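Local coordinates for protein enolase from the environmental genome shotgun sequencing of the Sargasso Sea (PDB 2QGY) that is of unknown function but, as a magnesium-bound member of the enolase superfamily, probably acts on a carboxylate substrate by abstracting its alpha proton, at residues K120-L124 and N125-T129; F345-D349 and N350-I354. All coordinates share one frame; numbering follows the deposited sequence.

Interaction 1. Residues K120-L124 and N125-T129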
loop_
_atom_site.group_PDB
_atom_site.type_symbol
_atom_site.label_atom_id
_atom_site.label_comp_id
_atom_site.label_asym_id
_atom_site.label_seq_id
_atom_site.Cartn_x
_atom_site.Cartn_y
_atom_site.Cartn_z
ATOM N N LYS A 120 -4.598 32.738 -3.193
ATOM C CA LYS A 120 -4.714 33.639 -2.041
ATOM C C LYS A 120 -3.526 34.597 -1.911
ATOM O O LYS A 120 -3.515 35.473 -1.047
ATOM C CB LYS A 120 -4.823 32.805 -0.764
ATOM C CG LYS A 120 -6.109 32.029 -0.648
ATOM C CD LYS A 120 -7.147 32.747 0.227
ATOM C CE LYS A 120 -6.651 32.898 1.670
ATOM N NZ LYS A 120 -7.759 33.040 2.669
ATOM N N ASN A 121 -2.525 34.432 -2.762
ATOM C CA ASN A 121 -1.248 35.155 -2.645
ATOM C C ASN A 121 -0.621 35.050 -1.258
ATOM O O ASN A 121 -0.163 36.043 -0.667
ATOM C CB ASN A 121 -1.356 36.626 -3.100
ATOM C CG ASN A 121 0.006 37.256 -3.355
ATOM O OD1 ASN A 121 0.908 36.615 -3.921
ATOM N ND2 ASN A 121 0.169 38.519 -2.941
ATOM N N LEU A 122 -0.598 33.834 -0.733
ATOM C CA LEU A 122 -0.046 33.598 0.582
ATOM C C LEU A 122 0.873 32.377 0.585
ATOM O O LEU A 122 0.586 31.396 -0.089
ATOM C CB LEU A 122 -1.179 33.379 1.596
ATOM C CG LEU A 122 -1.986 34.584 2.113
ATOM C CD1 LEU A 122 -3.081 34.083 3.041
ATOM C CD2 LEU A 122 -1.093 35.566 2.844
ATOM N N PRO A 123 1.955 32.427 1.378
ATOM C CA PRO A 123 2.725 31.187 1.537
ATOM C C PRO A 123 1.870 30.097 2.173
ATOM O O PRO A 123 0.927 30.391 2.908
ATOM C CB PRO A 123 3.884 31.579 2.448
ATOM C CG PRO A 123 3.551 32.925 3.008
ATOM C CD PRO A 123 2.513 33.553 2.151
ATOM N N LEU A 124 2.203 28.840 1.884
ATOM C CA LEU A 124 1.367 27.726 2.333
ATOM C C LEU A 124 1.160 27.728 3.859
ATOM O O LEU A 124 0.041 27.476 4.357
ATOM C CB LEU A 124 1.984 26.406 1.869
ATOM C CG LEU A 124 1.317 25.141 2.396
ATOM C CD1 LEU A 124 -0.193 25.129 2.087
ATOM C CD2 LEU A 124 2.019 23.943 1.784
ATOM N N ASN A 125 2.208 28.032 4.610
ATOM C CA ASN A 125 2.078 27.971 6.068
ATOM C C ASN A 125 1.002 28.941 6.576
ATOM O O ASN A 125 0.291 28.631 7.532
ATOM C CB ASN A 125 3.415 28.053 6.831
ATOM C CG ASN A 125 4.270 29.292 6.486
ATOM O OD1 ASN A 125 3.868 30.146 5.721
ATOM N ND2 ASN A 125 5.463 29.381 7.104
ATOM N N SER A 126 0.853 30.070 5.895
ATOM C CA SER A 126 -0.190 31.061 6.211
ATOM C C SER A 126 -1.608 30.585 5.901
ATOM O O SER A 126 -2.583 31.080 6.500
ATOM C CB SER A 126 0.103 32.393 5.512
ATOM O OG SER A 126 1.192 33.052 6.142
ATOM N N LEU A 127 -1.738 29.625 4.976
ATOM C CA LEU A 127 -2.994 28.928 4.747
ATOM C C LEU A 127 -3.274 27.893 5.821
ATOM O O LEU A 127 -4.419 27.503 6.042
ATOM C CB LEU A 127 -2.971 28.198 3.402
ATOM C CG LEU A 127 -2.991 28.962 2.080
ATOM C CD1 LEU A 127 -3.434 27.972 0.977
ATOM C CD2 LEU A 127 -3.900 30.176 2.066
ATOM N N LEU A 128 -2.220 27.423 6.464
ATOM C CA LEU A 128 -2.352 26.323 7.401
ATOM C C LEU A 128 -2.635 26.789 8.821
ATOM O O LEU A 128 -3.397 26.149 9.548
ATOM C CB LEU A 128 -1.108 25.419 7.352
ATOM C CG LEU A 128 -0.742 24.751 6.015
ATOM C CD1 LEU A 128 0.377 23.737 6.218
ATOM C CD2 LEU A 128 -1.942 24.063 5.368
ATOM N N THR A 129 -2.023 27.895 9.222
ATOM C CA THR A 129 -2.256 28.439 10.555
ATOM C C THR A 129 -2.156 29.947 10.527
ATOM O O THR A 129 -1.525 30.513 9.623
ATOM C CB THR A 129 -1.246 27.885 11.603
ATOM O OG1 THR A 129 -1.636 28.317 12.913
ATOM C CG2 THR A 129 0.176 28.384 11.330
#

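Interaction 2. Residues F345-D349 and N350-I354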
loop_
_atom_site.group_PDB
_atom_site.type_symbol
_atom_site.label_atom_id
_atom_site.label_comp_id
_atom_site.label_asym_id
_atom_site.label_seq_id
_atom_site.Cartn_x
_atom_site.Cartn_y
_atom_site.Cartn_z
ATOM N N PHE A 345 14.067 28.054 0.604
ATOM C CA PHE A 345 14.494 28.152 1.984
ATOM C C PHE A 345 16.012 28.236 2.016
ATOM O O PHE A 345 16.682 27.845 1.055
ATOM C CB PHE A 345 13.993 26.920 2.774
ATOM C CG PHE A 345 14.447 25.608 2.191
ATOM C CD1 PHE A 345 15.656 25.032 2.581
ATOM C CD2 PHE A 345 13.661 24.937 1.247
ATOM C CE1 PHE A 345 16.098 23.800 2.012
ATOM C CE2 PHE A 345 14.088 23.714 0.693
ATOM C CZ PHE A 345 15.311 23.150 1.079
ATOM N N ASP A 346 16.541 28.744 3.131
ATOM C CA ASP A 346 17.964 28.765 3.413
ATOM C C ASP A 346 18.204 27.995 4.698
ATOM O O ASP A 346 17.515 28.238 5.692
ATOM C CB ASP A 346 18.402 30.212 3.619
ATOM C CG ASP A 346 18.444 30.984 2.328
ATOM O OD1 ASP A 346 19.349 30.691 1.524
ATOM O OD2 ASP A 346 17.578 31.871 2.124
ATOM N N ILE A 347 19.145 27.056 4.679
ATOM C CA ILE A 347 19.535 26.347 5.901
ATOM C C ILE A 347 20.583 27.244 6.542
ATOM O O ILE A 347 21.607 27.547 5.914
ATOM C CB ILE A 347 20.145 24.950 5.612
ATOM C CG1 ILE A 347 19.183 24.060 4.768
ATOM C CG2 ILE A 347 20.701 24.290 6.930
ATOM C CD1 ILE A 347 17.868 23.693 5.363
ATOM N N ILE A 348 20.288 27.723 7.752
ATOM C CA ILE A 348 21.249 28.533 8.525
ATOM C C ILE A 348 21.502 27.844 9.874
ATOM O O ILE A 348 20.643 27.848 10.749
ATOM C CB ILE A 348 20.748 29.996 8.717
ATOM C CG1 ILE A 348 20.434 30.650 7.355
ATOM C CG2 ILE A 348 21.803 30.829 9.466
ATOM C CD1 ILE A 348 19.677 31.958 7.456
ATOM N N ASP A 349 22.678 27.245 10.026
ATOM C CA ASP A 349 22.973 26.398 11.172
ATOM C C ASP A 349 21.869 25.347 11.345
ATOM O O ASP A 349 21.646 24.530 10.448
ATOM C CB ASP A 349 23.115 27.220 12.458
ATOM C CG ASP A 349 24.290 28.181 12.418
ATOM O OD1 ASP A 349 25.227 27.971 11.608
ATOM O OD2 ASP A 349 24.264 29.140 13.226
ATOM N N ASN A 350 21.160 25.422 12.469
ATOM C CA ASN A 350 20.214 24.381 12.870
ATOM C C ASN A 350 18.777 24.539 12.395
ATOM O O ASN A 350 17.921 23.774 12.821
ATOM C CB ASN A 350 20.224 24.189 14.396
ATOM C CG ASN A 350 19.744 25.431 15.162
ATOM O OD1 ASN A 350 20.059 26.563 14.807
ATOM N ND2 ASN A 350 18.986 25.206 16.236
ATOM N N LYS A 351 18.508 25.539 11.555
ATOM C CA LYS A 351 17.139 25.906 11.196
ATOM C C LYS A 351 17.032 26.217 9.714
ATOM O O LYS A 351 17.896 26.875 9.157
ATOM C CB LYS A 351 16.685 27.124 12.008
ATOM C CG LYS A 351 16.627 26.850 13.519
ATOM C CD LYS A 351 15.869 27.928 14.263
ATOM C CE LYS A 351 15.949 27.667 15.776
ATOM N NZ LYS A 351 14.945 28.450 16.573
ATOM N N ALA A 352 15.983 25.722 9.070
ATOM C CA ALA A 352 15.696 26.123 7.705
ATOM C C ALA A 352 14.781 27.335 7.741
ATOM O O ALA A 352 13.747 27.326 8.417
ATOM C CB ALA A 352 15.038 24.968 6.932
ATOM N N HIS A 353 15.140 28.393 7.025
ATOM C CA HIS A 353 14.296 29.584 6.993
ATOM C C HIS A 353 13.467 29.619 5.721
ATOM O O HIS A 353 14.008 29.647 4.632
ATOM C CB HIS A 353 15.108 30.877 7.144
ATOM C CG HIS A 353 14.270 32.118 7.056
ATOM N ND1 HIS A 353 13.732 32.735 8.166
ATOM C CD2 HIS A 353 13.854 32.839 5.988
ATOM C CE1 HIS A 353 13.031 33.788 7.788
ATOM N NE2 HIS A 353 13.084 33.872 6.470
ATOM N N ILE A 354 12.149 29.614 5.888
ATOM C CA ILE A 354 11.198 29.541 4.773
ATOM C C ILE A 354 11.048 30.907 4.159
ATOM O O ILE A 354 10.951 31.896 4.877
ATOM C CB ILE A 354 9.773 29.125 5.262
ATOM C CG1 ILE A 354 9.805 27.782 5.963
ATOM C CG2 ILE A 354 8.766 29.124 4.101
ATOM C CD1 ILE A 354 8.520 27.461 6.730
HETATM O O HOH W 1 14.490 32.261 2.927
#

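Interaction 1. Residues K120-L124 and N125-T129
L127 holds CG anti to its carbonyl carbon (chi1 -70°), which sends CD2 back toward K120 and L122, while L124, with CG anti to the backbone N (chi1 173°), is turned so that its CD1 crosses the side chain of L128. L127 CD2 lies 3.9 Å from K120 CE: the bent lysine chain lays its methylenes over the leucine methyl and still carries NZ to a hydrogen bond with N5 OD1. L122 CD1 adds a second apolar touch, 4.1 Å from L127 CD2. The chain passes here from one helix to the next. N121, with positive phi, is the C' residue of a Schellman motif ending helix 99-120, and P123 leads into helix 124-128. That short helix starts with weak, bent bonds: P123 O receives S126 N at 3.0 Å, and L124 O receives L127 N at 2.9 Å (N-H...O 127°). Proline suits the entry, since its carbonyl is used and its missing N-H is not needed. N125 OD1 rests 3.6 Å from P123 CB, and its ND2 reaches S319 OG of helix 309-320. L124 CD1 meets L128 CD2 at 3.9 Å, and both leucines also pack on W113 of helix 99-120.

Interaction 2. Residues F345-D349 and N350-I354
Strands 345-348 and 351-354 run antiparallel, their axes 4.4 Å apart at closest and inclined at 155°, and form a beta hairpin closed by a type II' turn from I348 to K351. Two hydrogen-bonded pairs, D346 with H353 and I348 with K351, hold the strands together. The bond from H353 N to D346 O is short and nearly straight, 2.7 Å with an N-H...O angle of 175°, whereas next to the turn K351 N approaches I348 O from above the carbonyl plane at 3.2 Å. D349 occupies the first inner position of the turn with positive phi, and the end of its side chain leads away from residues 350-354. The faces of the hairpin differ in chemistry. F345, I347, A352 and I354 share one. With I347 CG1 anti to the carbonyl carbon (chi1 -56°), CD1 is brought across to A352 CB at 3.5 Å, a tight methyl-to-methyl contact that the small alanine permits. The F345 ring flanks the same methyl obliquely, with CD1 4.4 Å from A352 CB, and F345 and A352 both pack on L315 of helix 309-320. The other face carries D346, K351 and H353, whose polar ends suit a solvent-facing side, and an exposed isoleucine, I348. There a water can donate to D346 OD2 and H353 O, each 3.2 Å away, though perhaps not to both at once.

In the fold
Interaction 1 belongs to the N-terminal domain and interaction 2 to the C-terminal, TIM-barrel-like one, yet they meet where N125 ND2 lies 3.6 Å from I354 CD1. Helix 309-320 is common ground: N125 and L124 reach it from 120-129, F345, A352 and I354 from 345-354. Both contacts are partly buried. In interaction 1 L124, L127 and N125 are the buried part, and its bonds are the weak ones of a short helix following a helix end. Interaction 2 relies on paired strand bonds, straighter than those of interaction 1, and has an apolar face toward helix 309-320 and a largely polar, more exposed one; strand 351-354 also pairs with strand 135-141 of the large mixed sheet.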